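Local coordinates for protein D-glycerate 3-kinase (Cryptococcus neoformans var. grubii serotype A, PDB 6CKG) that probably transfers a phosphate group from ATP to the 3-hydroxyl of D-glycerate, giving 3-phosphoglycerate, at residues Gln22-Phe27 with Leu314-Asn319; Gly76-Thr81 with Glu169-Ile174; Asp85-Thr90 with Gln148-Asp153; Asn184-Leu189 with Leu297-Ile302. All blocks are in the same frame, centred on the assembly; numbering follows the deposited sequence.

How the contacts relate
Contact 4 is the most buried of the four; the others are partly buried. Contacts 1 and 2 both reach the central mixed sheet: contact 1 lays helix 19-38 over strand 313-318, whereas contact 2 holds the start of an edge strand, 79-83, against the end of a two-stranded outlying hairpin. Contact 3 uses the other strand of that hairpin, and the two touch where V170 CG2 packs on L149 CD1. Chemistry varies accordingly: contact 1 has no hydrogen bond across it, contact 2 hangs on one arginine, contact 3 adds a T-shaped ring pair to a carboxylate that takes a backbone N-H, and contact 4 joins glycine backbones. Contacts 2, 3 and 4 are all nested in the loop closed by contact 1.

Contact 1: Gln22-Phe27 with Leu314-Asn319; sequences QQTAGF and LRFIVN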
# COMPACT_ATOMS: atom_id res chain seq x y z
N GLN A 22 8.97 16.43 6.48
CA GLN A 22 8.53 17.48 7.39
C GLN A 22 7.05 17.79 7.23
O GLN A 22 6.33 17.99 8.21
CB GLN A 22 9.34 18.76 7.17
CG GLN A 22 10.82 18.62 7.42
CD GLN A 22 11.54 19.96 7.37
OE1 GLN A 22 10.90 21.00 7.21
NE2 GLN A 22 12.86 19.93 7.51
N GLN A 23 6.59 17.88 5.98
CA GLN A 23 5.19 18.20 5.76
C GLN A 23 4.30 17.05 6.22
O GLN A 23 3.23 17.29 6.80
CB GLN A 23 4.95 18.51 4.28
CG GLN A 23 5.49 19.87 3.87
CD GLN A 23 5.23 20.17 2.42
OE1 GLN A 23 4.09 20.12 1.96
NE2 GLN A 23 6.29 20.46 1.67
N THR A 24 4.72 15.81 5.99
CA THR A 24 3.93 14.67 6.46
C THR A 24 3.89 14.62 7.98
O THR A 24 2.85 14.30 8.58
CB THR A 24 4.47 13.37 5.90
OG1 THR A 24 4.48 13.42 4.46
CG2 THR A 24 3.60 12.21 6.33
N ALA A 25 5.01 14.97 8.63
CA ALA A 25 5.04 15.04 10.09
C ALA A 25 4.05 16.07 10.61
O ALA A 25 3.33 15.81 11.58
CB ALA A 25 6.45 15.37 10.56
N GLY A 26 4.03 17.27 10.01
CA GLY A 26 3.07 18.27 10.44
C GLY A 26 1.64 17.76 10.37
O GLY A 26 0.85 17.96 11.29
N PHE A 27 1.32 17.07 9.28
CA PHE A 27 -0.01 16.48 9.06
C PHE A 27 -0.31 15.37 10.07
O PHE A 27 -1.41 15.32 10.64
CB PHE A 27 -0.09 15.95 7.63
CG PHE A 27 -1.36 15.19 7.31
CD1 PHE A 27 -2.53 15.87 7.00
CD2 PHE A 27 -1.37 13.80 7.27
CE1 PHE A 27 -3.70 15.18 6.68
CE2 PHE A 27 -2.54 13.10 6.94
CZ PHE A 27 -3.70 13.80 6.65
N LEU A 314 -4.00 13.89 2.75
CA LEU A 314 -2.99 14.79 2.22
C LEU A 314 -2.35 14.13 1.02
O LEU A 314 -1.87 12.99 1.12
CB LEU A 314 -1.93 15.13 3.26
CG LEU A 314 -0.70 15.91 2.79
CD1 LEU A 314 -1.08 17.33 2.31
CD2 LEU A 314 0.34 15.96 3.91
N ARG A 315 -2.34 14.82 -0.11
CA ARG A 315 -1.77 14.31 -1.34
C ARG A 315 -0.57 15.16 -1.73
O ARG A 315 -0.66 16.39 -1.78
CB ARG A 315 -2.78 14.32 -2.49
CG ARG A 315 -2.15 14.06 -3.87
CD ARG A 315 -3.23 14.04 -4.99
NE ARG A 315 -4.29 13.09 -4.66
CZ ARG A 315 -5.54 13.43 -4.39
NH1 ARG A 315 -5.90 14.71 -4.44
NH2 ARG A 315 -6.43 12.51 -4.07
N PHE A 316 0.55 14.50 -2.03
CA PHE A 316 1.70 15.15 -2.64
C PHE A 316 1.71 14.80 -4.11
O PHE A 316 1.66 13.62 -4.46
CB PHE A 316 3.02 14.69 -2.01
CG PHE A 316 3.16 15.04 -0.55
CD1 PHE A 316 3.56 16.31 -0.16
CD2 PHE A 316 2.92 14.09 0.42
CE1 PHE A 316 3.71 16.62 1.18
CE2 PHE A 316 3.06 14.39 1.77
CZ PHE A 316 3.46 15.65 2.15
N ILE A 317 1.77 15.81 -4.97
CA ILE A 317 1.89 15.61 -6.40
C ILE A 317 3.35 15.84 -6.77
O ILE A 317 3.90 16.90 -6.47
CB ILE A 317 0.95 16.56 -7.17
CG1 ILE A 317 -0.49 16.30 -6.74
CG2 ILE A 317 1.15 16.42 -8.67
CD1 ILE A 317 -1.51 17.21 -7.37
N VAL A 318 3.98 14.84 -7.38
CA VAL A 318 5.42 14.89 -7.59
C VAL A 318 5.75 14.78 -9.08
O VAL A 318 5.00 14.19 -9.86
CB VAL A 318 6.13 13.77 -6.78
CG1 VAL A 318 5.90 13.96 -5.29
CG2 VAL A 318 5.64 12.41 -7.22
N ASN A 319 6.88 15.37 -9.46
CA ASN A 319 7.36 15.24 -10.83
C ASN A 319 8.26 14.01 -10.93
O ASN A 319 8.40 13.24 -9.97
CB ASN A 319 8.07 16.52 -11.30
CG ASN A 319 9.29 16.88 -10.46
OD1 ASN A 319 9.84 16.06 -9.72
ND2 ASN A 319 9.74 18.13 -10.60
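F27 and L314 at one end, Q23 and T24 with F316 at the other, make a helix-on-sheet packing in which helix 19-38 covers part of the mixed central sheet of a P-loop kinase fold. The segment axes run nearly antiparallel and approach to 10.4 Å, an ordinary spacing for a helix on a sheet, so side chains do most of the touching. Q23 follows the rim of the F316 ring. Its CB lies in the ring plane at the edge, 3.8 Å from F316 CE1. With CG beside the backbone N (chi1 -73°) and the chain extended beyond it, CD passes the same CE1 at 4.1 Å. Q23 OE1 finishes 3.6 Å from F316 CE1, again at the edge, and the amide plane is turned 66° from the ring. T24 OG1 reaches F316 from an oblique direction, 3.2 Å from CE2, while its hydrogen bond goes back along the helix to M20 O. Behind T24, L63 and L67 of helix 63-75 close the packing, and V249 of the neighbouring strand touches both F27 and F316. L314 and F27 run alongside one another in opposite directions: L314 CD2 comes to 3.7 Å from F27 CB, and L314 CB sits over the middle of the F27 face as a CH-pi contact, 3.8 Å from the centroid and 10° off the ring normal.

Contact 2: Gly76-Thr81 with Glu169-Ile174; sequences GLRLAT and EVQGPI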
# COMPACT_ATOMS: atom_id res chain seq x y z
N GLY A 76 8.88 12.86 19.93
CA GLY A 76 8.65 11.98 21.06
C GLY A 76 7.55 10.96 20.87
O GLY A 76 7.03 10.42 21.85
N LEU A 77 7.17 10.66 19.64
CA LEU A 77 6.10 9.70 19.40
C LEU A 77 6.63 8.27 19.40
O LEU A 77 7.81 8.00 19.14
CB LEU A 77 5.40 9.98 18.07
CG LEU A 77 4.78 11.38 17.95
CD1 LEU A 77 4.03 11.46 16.65
CD2 LEU A 77 3.89 11.72 19.16
N ARG A 78 5.72 7.33 19.67
CA ARG A 78 6.00 5.91 19.53
C ARG A 78 5.21 5.41 18.33
O ARG A 78 3.99 5.60 18.25
CB ARG A 78 5.64 5.14 20.80
CG ARG A 78 6.44 5.56 22.03
CD ARG A 78 5.93 4.88 23.29
NE ARG A 78 6.11 3.43 23.27
CZ ARG A 78 7.26 2.81 23.53
NH1 ARG A 78 8.34 3.51 23.83
NH2 ARG A 78 7.34 1.48 23.48
N LEU A 79 5.91 4.80 17.38
CA LEU A 79 5.34 4.39 16.11
C LEU A 79 5.43 2.89 15.92
O LEU A 79 6.33 2.22 16.45
CB LEU A 79 6.05 5.08 14.93
CG LEU A 79 5.40 6.42 14.55
CD1 LEU A 79 5.98 7.49 15.43
CD2 LEU A 79 5.53 6.78 13.08
N ALA A 80 4.48 2.37 15.17
CA ALA A 80 4.53 1.01 14.64
C ALA A 80 4.20 1.12 13.17
O ALA A 80 3.39 1.97 12.78
CB ALA A 80 3.55 0.06 15.34
N THR A 81 4.83 0.28 12.34
CA THR A 81 4.59 0.32 10.90
C THR A 81 4.11 -1.04 10.40
O THR A 81 4.70 -2.07 10.75
CB THR A 81 5.85 0.73 10.14
OG1 THR A 81 6.22 2.06 10.50
CG2 THR A 81 5.58 0.69 8.62
N GLU A 169 8.55 -7.19 16.79
CA GLU A 169 7.92 -7.06 18.10
C GLU A 169 7.52 -5.61 18.33
O GLU A 169 8.36 -4.71 18.23
CB GLU A 169 8.86 -7.52 19.21
CG GLU A 169 9.03 -9.03 19.33
CD GLU A 169 7.76 -9.71 19.78
OE1 GLU A 169 6.96 -9.08 20.50
OE2 GLU A 169 7.55 -10.88 19.40
N VAL A 170 6.25 -5.39 18.67
CA VAL A 170 5.72 -4.06 18.94
C VAL A 170 5.39 -3.97 20.42
O VAL A 170 4.72 -4.85 20.97
CB VAL A 170 4.49 -3.75 18.07
CG1 VAL A 170 3.89 -2.38 18.43
CG2 VAL A 170 4.87 -3.80 16.59
N GLN A 171 5.89 -2.92 21.07
CA GLN A 171 5.64 -2.68 22.48
C GLN A 171 4.82 -1.40 22.60
O GLN A 171 5.29 -0.33 22.20
CB GLN A 171 6.95 -2.55 23.26
CG GLN A 171 6.78 -2.13 24.71
CD GLN A 171 6.04 -3.16 25.53
OE1 GLN A 171 6.59 -4.23 25.83
NE2 GLN A 171 4.80 -2.87 25.90
N GLY A 172 3.61 -1.53 23.12
CA GLY A 172 2.79 -0.36 23.37
C GLY A 172 3.30 0.39 24.58
O GLY A 172 4.15 -0.08 25.32
N PRO A 173 2.75 1.59 24.80
CA PRO A 173 1.70 2.24 23.99
C PRO A 173 2.23 2.79 22.68
O PRO A 173 3.44 2.94 22.52
CB PRO A 173 1.22 3.38 24.90
CG PRO A 173 2.44 3.75 25.68
CD PRO A 173 3.16 2.43 25.94
N ILE A 174 1.33 3.05 21.73
CA ILE A 174 1.68 3.50 20.39
C ILE A 174 0.84 4.74 20.07
O ILE A 174 -0.38 4.72 20.24
CB ILE A 174 1.44 2.40 19.34
CG1 ILE A 174 2.38 1.20 19.56
CG2 ILE A 174 1.60 2.93 17.92
CD1 ILE A 174 3.86 1.54 19.43
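The CA atoms of R78 and I174 are 5.0 Å apart and those of A80 and V170 6.8 Å, so the two segments run in opposite directions and diverge. No backbone hydrogen bond joins them. The segments link two sheets of this P-loop kinase fold: 76-81 enters an edge strand of the central sheet, 79-83, and 169-174 leaves the outlying hairpin 146-153/162-171, turns through the cis peptide before P173 and leads on to strand 176-180, the neighbour of 79-83. R78 spans the turn. Its chain bends at chi3 (64°), bringing the edge of the guanidinium to two carbonyls with NE and NH2 both in use. R78 NE donates to P173 O at 2.8 Å, within the carbonyl plane and practically in the plane of the guanidinium, though the N-H...O angle is only 143°. The straighter bond, at 160°, runs from R78 NH2 to Q171 O over 3.0 Å; here the donor stands above the carbonyl plane. Two such bonds would fix the rotation of the flat group. Q171 lies alongside R78, pointing the same way, and its NE2 turns back to G172 O. R78 N itself is held by D175 OD2. Deeper in, the apolar part begins: A80 CB meets V170 CG1 at 4.0 Å, with I131 packing behind V170 and I174. I174 reaches the backbone of 78-80 with both branches, CG2 lying 3.6 Å from R78 O and CD1 3.9 Å from L79 O.

Contact 3: Asp85-Thr90 with Gln148-Asp153; sequences DDFYLT and QLPIYD. With EDO (1,2-ethanediol), chain C.
The loop between strand 79-83 and helix 91-100 crosses hairpin strand 146-153 where D86 meets Y152. D86 OD1 takes the backbone N-H of Y152 on its anti side at 3.0 Å and 164°, and water 1 ties the same oxygen to Y152 O. The other oxygen, D86 OD2, accepts from O2 of an ethanediol at 2.7 Å, whose O1 donates to P150 O while S83 N also holds the molecule; it is probably from the crystallisation liquor. In this P-loop kinase the hairpin is a separate two-stranded sheet, and here the loop leaving the central sheet packs against it through rings. P150 CG lies over the F87 face, offset toward the rim, 3.6 Å from the centroid, with L120 and L121 of helix 118-129 behind the pair. Y88 turns its edge to the face of Y152, a T-shaped stack with centroids 5.0 Å apart and planes at 64°. Y88 CB also lies over that ring, 3.5 Å from Y152 CE1. With CG anti to its backbone N (chi1 -172°), Y152 extends along the loop to L89: its CE1 comes edge-on to L89 O at 3.5 Å, and water 2 bridges L89 O and Y152 OH.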
# COMPACT_ATOMS: atom_id res chain seq x y z
N ASP A 85 3.24 -5.45 1.85
CA ASP A 85 3.98 -6.58 1.28
C ASP A 85 4.39 -7.60 2.35
O ASP A 85 4.61 -8.76 2.03
CB ASP A 85 5.24 -6.10 0.57
CG ASP A 85 4.94 -5.27 -0.65
OD1 ASP A 85 3.77 -4.86 -0.86
OD2 ASP A 85 5.90 -5.02 -1.40
N ASP A 86 4.53 -7.18 3.61
CA ASP A 86 4.86 -8.14 4.65
C ASP A 86 3.70 -9.06 4.97
O ASP A 86 3.88 -10.03 5.73
CB ASP A 86 5.33 -7.43 5.92
CG ASP A 86 6.71 -6.87 5.79
OD1 ASP A 86 7.61 -7.64 5.38
OD2 ASP A 86 6.89 -5.66 6.05
N PHE A 87 2.53 -8.79 4.41
CA PHE A 87 1.31 -9.54 4.65
C PHE A 87 0.86 -10.34 3.42
O PHE A 87 -0.30 -10.79 3.36
CB PHE A 87 0.21 -8.59 5.12
CG PHE A 87 0.44 -8.05 6.51
CD1 PHE A 87 1.25 -6.94 6.72
CD2 PHE A 87 -0.16 -8.65 7.60
CE1 PHE A 87 1.46 -6.45 8.00
CE2 PHE A 87 0.05 -8.16 8.89
CZ PHE A 87 0.86 -7.06 9.09
N TYR A 88 1.74 -10.56 2.45
CA TYR A 88 1.43 -11.53 1.39
C TYR A 88 1.09 -12.89 1.99
O TYR A 88 1.55 -13.26 3.08
CB TYR A 88 2.62 -11.69 0.45
CG TYR A 88 2.81 -10.62 -0.61
CD1 TYR A 88 1.76 -10.20 -1.43
CD2 TYR A 88 4.07 -10.07 -0.81
CE1 TYR A 88 1.98 -9.24 -2.40
CE2 TYR A 88 4.29 -9.12 -1.77
CZ TYR A 88 3.25 -8.70 -2.56
OH TYR A 88 3.51 -7.75 -3.52
N LEU A 89 0.27 -13.66 1.26
CA LEU A 89 0.03 -15.06 1.58
C LEU A 89 1.35 -15.80 1.78
O LEU A 89 2.37 -15.45 1.17
CB LEU A 89 -0.77 -15.76 0.46
CG LEU A 89 -2.17 -15.22 0.21
CD1 LEU A 89 -2.71 -15.82 -1.11
CD2 LEU A 89 -3.07 -15.57 1.40
N THR A 90 1.32 -16.82 2.62
CA THR A 90 2.44 -17.75 2.66
C THR A 90 2.60 -18.36 1.27
O THR A 90 1.67 -18.35 0.47
CB THR A 90 2.22 -18.86 3.69
OG1 THR A 90 1.13 -19.68 3.28
CG2 THR A 90 1.92 -18.28 5.07
N GLN A 148 2.83 -8.72 17.50
CA GLN A 148 3.86 -9.32 16.66
C GLN A 148 3.46 -9.14 15.21
O GLN A 148 2.33 -9.46 14.83
CB GLN A 148 4.05 -10.81 16.98
CG GLN A 148 4.62 -11.12 18.37
CD GLN A 148 3.58 -11.02 19.48
OE1 GLN A 148 2.41 -11.32 19.29
NE2 GLN A 148 4.02 -10.58 20.66
N LEU A 149 4.38 -8.61 14.40
CA LEU A 149 4.04 -8.38 13.00
C LEU A 149 4.87 -9.27 12.08
O LEU A 149 6.04 -9.57 12.37
CB LEU A 149 4.26 -6.91 12.62
CG LEU A 149 3.50 -5.92 13.51
CD1 LEU A 149 3.80 -4.49 13.12
CD2 LEU A 149 2.00 -6.18 13.44
N PRO A 150 4.31 -9.71 10.96
CA PRO A 150 5.02 -10.64 10.09
C PRO A 150 6.07 -9.92 9.25
O PRO A 150 6.04 -8.70 9.07
CB PRO A 150 3.92 -11.22 9.19
CG PRO A 150 2.92 -10.09 9.09
CD PRO A 150 2.94 -9.45 10.48
N ILE A 151 7.02 -10.71 8.76
CA ILE A 151 8.04 -10.27 7.82
C ILE A 151 7.98 -11.20 6.63
O ILE A 151 7.94 -12.43 6.80
CB ILE A 151 9.44 -10.29 8.46
CG1 ILE A 151 9.53 -9.26 9.59
CG2 ILE A 151 10.52 -10.05 7.40
CD1 ILE A 151 10.82 -9.33 10.40
N TYR A 152 8.00 -10.64 5.42
CA TYR A 152 7.95 -11.43 4.20
C TYR A 152 9.30 -11.36 3.50
O TYR A 152 9.83 -10.27 3.26
CB TYR A 152 6.82 -10.93 3.28
CG TYR A 152 6.55 -11.80 2.06
CD1 TYR A 152 5.67 -12.89 2.12
CD2 TYR A 152 7.16 -11.51 0.85
CE1 TYR A 152 5.40 -13.68 1.00
CE2 TYR A 152 6.89 -12.28 -0.29
CZ TYR A 152 6.02 -13.37 -0.20
OH TYR A 152 5.75 -14.12 -1.31
N ASP A 153 9.88 -12.53 3.18
CA ASP A 153 11.20 -12.62 2.57
C ASP A 153 10.99 -12.95 1.09
O ASP A 153 10.74 -14.09 0.72
CB ASP A 153 12.06 -13.66 3.28
CG ASP A 153 13.46 -13.78 2.70
OD1 ASP A 153 13.73 -13.27 1.59
OD2 ASP A 153 14.31 -14.40 3.35
C1 EDO C . 6.62 -5.63 9.87
O1 EDO C . 7.41 -6.41 8.95
C2 EDO C . 5.24 -5.39 9.26
O2 EDO C . 5.39 -4.64 8.05
O HOH W 1 8.78 -7.70 2.40
O HOH W 2 3.30 -15.17 -1.38

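Contact 4: Asn184-Leu189 with Leu297-Ile302; sequences NGFGPL and LFQDGI
G187 and G301 meet backbone to backbone, their CA atoms 3.9 Å apart, which is possible because neither carries a side chain. The contact belongs to the core of a P-loop kinase fold: loop 184-189, which follows strand 176-180, nests against the 3-10 turn 299-302 that follows helix 281-298. G187 N donates to F298 O at 3.0 Å and 154°, and that oxygen also accepts from G301 N within the turn, so two N-H groups grip one carbonyl. On one side of this seam, F186 is the principal bump. With CG beside its backbone N (chi1 -79°), its ring lies against the turn, CB touching F298 CB and one face covered near the rim by Q299 CA, 3.9 Å from the centroid, in a CH-pi contact. I302 CD1 closes the edge of the same ring in plane, and Q53 at the end of strand 48-53 also lies against F186, Q299 and I302. CG1 of I302 fits where G185 has no side chain, 3.5 Å from G185 O, and the tip CD1 goes on to N184 O. In the other direction the knob is L189, lodged between L297 and the edge of F298, with CD1 3.5 Å from L297 O; K197 NZ donates to that carbonyl as well. The F298 side chain crosses that of F186 at about a right angle, and its CB and CD1 lie against G187 O. At the rim of the glycine seam water 3 donates to G185 O at 2.7 Å and to G301 O at 2.9 Å.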
# COMPACT_ATOMS: atom_id res chain seq x y z
N ASN A 184 -2.75 0.51 -1.09
CA ASN A 184 -3.56 0.78 0.09
C ASN A 184 -4.66 1.78 -0.25
O ASN A 184 -4.41 2.79 -0.91
CB ASN A 184 -2.67 1.29 1.25
CG ASN A 184 -2.10 0.15 2.08
OD1 ASN A 184 -1.98 -0.97 1.59
ND2 ASN A 184 -1.76 0.43 3.34
N GLY A 185 -5.88 1.48 0.17
CA GLY A 185 -6.99 2.36 -0.11
C GLY A 185 -7.61 2.20 -1.50
O GLY A 185 -8.68 2.77 -1.75
N PHE A 186 -7.01 1.42 -2.39
CA PHE A 186 -7.61 1.20 -3.71
C PHE A 186 -9.03 0.67 -3.55
O PHE A 186 -9.29 -0.20 -2.72
CB PHE A 186 -6.78 0.21 -4.53
CG PHE A 186 -5.57 0.82 -5.17
CD1 PHE A 186 -5.11 2.05 -4.76
CD2 PHE A 186 -4.90 0.16 -6.19
CE1 PHE A 186 -3.98 2.63 -5.35
CE2 PHE A 186 -3.78 0.71 -6.79
CZ PHE A 186 -3.32 1.96 -6.37
N GLY A 187 -9.96 1.23 -4.33
CA GLY A 187 -11.36 0.88 -4.24
C GLY A 187 -11.86 0.02 -5.39
O GLY A 187 -11.50 0.22 -6.56
N PRO A 188 -12.69 -0.98 -5.08
CA PRO A 188 -13.29 -1.81 -6.13
C PRO A 188 -14.32 -1.01 -6.92
O PRO A 188 -14.79 0.05 -6.50
CB PRO A 188 -13.95 -2.94 -5.36
CG PRO A 188 -14.36 -2.25 -4.06
CD PRO A 188 -13.20 -1.34 -3.74
N LEU A 189 -14.70 -1.56 -8.07
CA LEU A 189 -15.69 -0.94 -8.95
C LEU A 189 -16.96 -1.78 -9.00
O LEU A 189 -16.94 -2.99 -8.76
CB LEU A 189 -15.14 -0.78 -10.38
CG LEU A 189 -13.80 -0.05 -10.51
CD1 LEU A 189 -13.24 -0.13 -11.93
CD2 LEU A 189 -13.93 1.41 -10.06
N LEU A 297 -7.45 1.04 -12.74
CA LEU A 297 -8.84 0.76 -12.40
C LEU A 297 -9.26 1.23 -11.01
O LEU A 297 -10.41 1.63 -10.83
CB LEU A 297 -9.10 -0.75 -12.48
CG LEU A 297 -9.06 -1.38 -13.86
CD1 LEU A 297 -9.34 -2.86 -13.72
CD2 LEU A 297 -10.10 -0.72 -14.77
N PHE A 298 -8.38 1.15 -10.02
CA PHE A 298 -8.80 1.20 -8.62
C PHE A 298 -8.22 2.36 -7.82
O PHE A 298 -8.65 2.57 -6.68
CB PHE A 298 -8.39 -0.10 -7.90
CG PHE A 298 -8.80 -1.36 -8.60
CD1 PHE A 298 -10.10 -1.53 -9.07
CD2 PHE A 298 -7.88 -2.37 -8.79
CE1 PHE A 298 -10.47 -2.71 -9.71
CE2 PHE A 298 -8.23 -3.53 -9.43
CZ PHE A 298 -9.53 -3.69 -9.90
N GLN A 299 -7.24 3.07 -8.36
CA GLN A 299 -6.57 4.11 -7.58
C GLN A 299 -7.53 5.23 -7.17
O GLN A 299 -7.33 5.86 -6.13
CB GLN A 299 -5.41 4.67 -8.39
CG GLN A 299 -4.48 5.59 -7.66
CD GLN A 299 -3.32 6.00 -8.54
OE1 GLN A 299 -2.17 6.04 -8.10
NE2 GLN A 299 -3.62 6.30 -9.80
N ASP A 300 -8.57 5.49 -7.96
CA ASP A 300 -9.45 6.60 -7.63
C ASP A 300 -10.29 6.34 -6.40
O ASP A 300 -10.79 7.29 -5.78
CB ASP A 300 -10.37 6.95 -8.81
CG ASP A 300 -9.59 7.42 -10.02
OD1 ASP A 300 -8.71 8.29 -9.87
OD2 ASP A 300 -9.84 6.88 -11.12
N GLY A 301 -10.43 5.07 -5.99
CA GLY A 301 -11.16 4.75 -4.77
C GLY A 301 -10.55 5.34 -3.51
O GLY A 301 -11.20 5.34 -2.46
N ILE A 302 -9.30 5.81 -3.58
CA ILE A 302 -8.69 6.49 -2.44
C ILE A 302 -9.38 7.81 -2.14
O ILE A 302 -9.38 8.29 -1.00
CB ILE A 302 -7.18 6.69 -2.71
CG1 ILE A 302 -6.45 5.35 -2.62
CG2 ILE A 302 -6.54 7.71 -1.71
CD1 ILE A 302 -5.06 5.41 -3.15
O HOH W 3 -11.15 3.09 -0.70